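Local structure of response regulator receiver modulated diguanylate cyclase with PAS/PAC sensor (Desulfovibrio desulfuricans subsp. desulfuricans, 3CG0) at residues Val60-Cys65 with Phe87-Gln92. The protein probably relays a phosphorylation signal through this CheY-like receiver domain to the PAS and diguanylate cyclase regions of the longer protein. Residues are numbered along the deposited sequence; the frame is centred on the assembly and turned at random.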
ATOM      1  N   VAL C  60      16.186 -21.519 -16.771  1.00 39.30           N
ATOM      2  CA  VAL C  60      17.454 -22.265 -16.805  1.00 33.15           C
ATOM      3  C   VAL C  60      17.187 -23.755 -16.646  1.00 41.79           C
ATOM      4  O   VAL C  60      16.403 -24.162 -15.769  1.00 37.36           O
ATOM      5  CB  VAL C  60      18.454 -21.770 -15.708  1.00 35.10           C
ATOM      6  CG1 VAL C  60      19.792 -22.539 -15.770  1.00 27.00           C
ATOM      7  CG2 VAL C  60      18.744 -20.278 -15.854  1.00 28.90           C
ATOM      8  N   ASP C  61      17.813 -24.580 -17.489  1.00 36.23           N
ATOM      9  CA  ASP C  61      17.705 -26.017 -17.266  1.00 44.38           C
ATOM     10  C   ASP C  61      18.657 -26.398 -16.162  1.00 46.03           C
ATOM     11  O   ASP C  61      19.869 -26.148 -16.252  1.00 50.86           O
ATOM     12  CB  ASP C  61      17.959 -26.858 -18.514  1.00 45.98           C
ATOM     13  CG  ASP C  61      17.288 -28.227 -18.430  1.00 50.78           C
ATOM     14  OD1 ASP C  61      17.614 -29.019 -17.518  1.00 34.22           O
ATOM     15  OD2 ASP C  61      16.402 -28.509 -19.261  1.00 64.37           O
ATOM     16  N   ILE C  62      18.098 -27.000 -15.115  1.00 45.98           N
ATOM     17  CA  ILE C  62      18.859 -27.342 -13.922  1.00 42.21           C
ATOM     18  C   ILE C  62      19.951 -28.360 -14.244  1.00 46.90           C
ATOM     19  O   ILE C  62      20.983 -28.396 -13.583  1.00 49.88           O
ATOM     20  CB  ILE C  62      17.921 -27.813 -12.760  1.00 40.91           C
ATOM     21  CG1 ILE C  62      18.623 -27.696 -11.399  1.00 42.66           C
ATOM     22  CG2 ILE C  62      17.340 -29.234 -13.000  1.00 31.56           C
ATOM     23  CD1 ILE C  62      17.656 -27.596 -10.232  1.00 42.10           C
ATOM     24  N   MET C  63      19.731 -29.121 -15.316  1.00 54.77           N
ATOM     25  CA  MET C  63      20.567 -30.257 -15.679  1.00 58.58           C
ATOM     26  C   MET C  63      21.617 -29.969 -16.755  1.00 58.25           C
ATOM     27  O   MET C  63      22.206 -30.915 -17.290  1.00 60.47           O
ATOM     28  CB  MET C  63      19.677 -31.443 -16.087  1.00 63.04           C
ATOM     29  CG  MET C  63      19.772 -32.664 -15.159  1.00 74.95           C
ATOM     30  SD  MET C  63      19.243 -32.447 -13.442  1.00 78.69           S
ATOM     31  CE  MET C  63      20.557 -33.333 -12.612  1.00 71.14           C
ATOM     32  N   LEU C  64      21.837 -28.692 -17.056  1.00 56.49           N
ATOM     33  CA  LEU C  64      22.882 -28.289 -17.987  1.00 60.19           C
ATOM     34  C   LEU C  64      24.235 -28.862 -17.582  1.00 67.41           C
ATOM     35  O   LEU C  64      24.539 -28.987 -16.396  1.00 68.73           O
ATOM     36  CB  LEU C  64      22.962 -26.764 -18.074  1.00 59.32           C
ATOM     37  CG  LEU C  64      22.213 -26.110 -19.237  1.00 60.82           C
ATOM     38  CD1 LEU C  64      22.592 -24.642 -19.363  1.00 54.59           C
ATOM     39  CD2 LEU C  64      22.485 -26.852 -20.537  1.00 63.09           C
ATOM     40  N   CYS C  65      25.042 -29.209 -18.578  1.00 74.88           N
ATOM     41  CA  CYS C  65      26.422 -29.627 -18.344  1.00 80.14           C
ATOM     42  C   CYS C  65      27.358 -28.878 -19.291  1.00 80.06           C
ATOM     43  O   CYS C  65      26.905 -28.164 -20.194  1.00 81.03           O
ATOM     44  CB  CYS C  65      26.576 -31.158 -18.462  1.00 83.52           C
ATOM     45  SG  CYS C  65      26.559 -31.882 -20.149  1.00 95.64           S
ATOM     46  N   PHE C  87      13.872 -22.563 -12.553  1.00 44.59           N
ATOM     47  CA  PHE C  87      14.604 -23.709 -13.075  1.00 39.21           C
ATOM     48  C   PHE C  87      13.678 -24.602 -13.857  1.00 37.27           C
ATOM     49  O   PHE C  87      12.555 -24.854 -13.443  1.00 35.94           O
ATOM     50  CB  PHE C  87      15.257 -24.532 -11.973  1.00 37.59           C
ATOM     51  CG  PHE C  87      16.546 -23.967 -11.471  1.00 41.48           C
ATOM     52  CD1 PHE C  87      17.685 -23.930 -12.280  1.00 31.57           C
ATOM     53  CD2 PHE C  87      16.639 -23.523 -10.160  1.00 39.67           C
ATOM     54  CE1 PHE C  87      18.860 -23.427 -11.794  1.00 31.85           C
ATOM     55  CE2 PHE C  87      17.826 -23.012  -9.661  1.00 41.48           C
ATOM     56  CZ  PHE C  87      18.932 -22.957 -10.472  1.00 29.25           C
ATOM     57  N   ILE C  88      14.166 -25.076 -14.992  1.00 38.74           N
ATOM     58  CA  ILE C  88      13.482 -26.094 -15.783  1.00 44.15           C
ATOM     59  C   ILE C  88      14.069 -27.447 -15.396  1.00 48.90           C
ATOM     60  O   ILE C  88      15.285 -27.648 -15.475  1.00 56.15           O
ATOM     61  CB  ILE C  88      13.640 -25.825 -17.303  1.00 46.75           C
ATOM     62  CG1 ILE C  88      13.188 -24.396 -17.661  1.00 45.94           C
ATOM     63  CG2 ILE C  88      12.904 -26.873 -18.113  1.00 42.34           C
ATOM     64  CD1 ILE C  88      11.723 -24.068 -17.296  1.00 43.18           C
ATOM     65  N   THR C  89      13.217 -28.364 -14.951  1.00 52.51           N
ATOM     66  CA  THR C  89      13.701 -29.619 -14.379  1.00 62.74           C
ATOM     67  C   THR C  89      13.256 -30.854 -15.157  1.00 68.70           C
ATOM     68  O   THR C  89      12.246 -30.834 -15.863  1.00 67.72           O
ATOM     69  CB  THR C  89      13.264 -29.806 -12.897  1.00 62.84           C
ATOM     70  OG1 THR C  89      11.854 -30.041 -12.835  1.00 67.27           O
ATOM     71  CG2 THR C  89      13.618 -28.603 -12.049  1.00 57.52           C
ATOM     72  N   SER C  90      14.026 -31.929 -15.024  1.00 77.70           N
ATOM     73  CA  SER C  90      13.581 -33.253 -15.444  1.00 85.85           C
ATOM     74  C   SER C  90      13.988 -34.317 -14.430  1.00 89.82           C
ATOM     75  O   SER C  90      13.152 -35.088 -13.958  1.00 89.35           O
ATOM     76  CB  SER C  90      14.148 -33.596 -16.822  1.00 86.11           C
ATOM     77  OG  SER C  90      15.557 -33.438 -16.849  1.00 85.59           O
ATOM     78  N   SER C  91      15.274 -34.354 -14.099  1.00 95.31           N
ATOM     79  CA  SER C  91      15.817 -35.422 -13.255  1.00 99.45           C
ATOM     80  C   SER C  91      15.485 -35.221 -11.772  1.00100.83           C
ATOM     81  O   SER C  91      14.769 -34.283 -11.409  1.00101.04           O
ATOM     82  CB  SER C  91      17.332 -35.554 -13.477  1.00101.60           C
ATOM     83  OG  SER C  91      17.872 -36.697 -12.833  1.00103.92           O
ATOM     84  N   GLN C  92      16.008 -36.112 -10.931  1.00102.88           N
ATOM     85  CA  GLN C  92      15.683 -36.148  -9.504  1.00103.63           C
ATOM     86  C   GLN C  92      16.914 -36.185  -8.586  1.00101.23           C
ATOM     87  O   GLN C  92      16.817 -36.648  -7.441  1.00102.89           O
ATOM     88  CB  GLN C  92      14.777 -37.353  -9.210  1.00106.09           C
ATOM     89  CG  GLN C  92      13.284 -37.095  -9.374  1.00109.44           C
ATOM     90  CD  GLN C  92      12.625 -36.629  -8.087  1.00113.57           C
ATOM     91  OE1 GLN C  92      12.871 -35.519  -7.611  1.00114.52           O
ATOM     92  NE2 GLN C  92      11.773 -37.477  -7.520  1.00114.06           N
TER
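Val60 and Asp61 pair in parallel with Phe87 and Ile88 at the C-terminal ends of strands 57-61 and 85-89, where Ile88 N donates to Val60 O and Ile62 N donates to Ile88 O (2.9 Å). Both bonds are nearly straight, though the first is modelled so short that its exact length is doubtful. The paired strands are joined through helix 70-80 in a beta-alpha-beta crossover of the CheY-like receiver fold. On one sheet face, Val60 and Phe87 run side by side, with Val60 CB 4.1 Å from Phe87 CD1, and Ala74 of helix 70-80 touches both. Ile62 comes across the Phe87 side chain at about a right angle: with CG1 anti to the backbone N (chi1 -160°), its CD1 sits over one ring face, 4.2 Å from the Phe87 centroid, in a CH-pi contact. The other branch, Ile62 CG2, lies alongside Thr89 CG2 at 3.9 Å, and Phe97 of helix 94-101 packs on both residues. On the opposite sheet face Asp61, the predicted phosphorylation site, unmodified here, crosses Ile88 at about a right angle, its OD2 4.0 Å from Ile88 CG2. Asp61 OD1 and Ile88 O, two acceptors, lie near each other unbonded. Instead OD1 takes the N-H of Met63 through its anti lone pair (3.1 Å), an Asx turn inside the type I turn Asp61-Leu64. Beyond the strands, Met63 SD rests against Ser91 CB, although Ser91 is poorly ordered. Ile88 O and Asp61 OD1 thus engage successive N-H groups after Asp61, while OD2 has a long, weak ion pair with Lys111 and lies close to Glu16, consistent with a receiver-domain phosphoacceptor site.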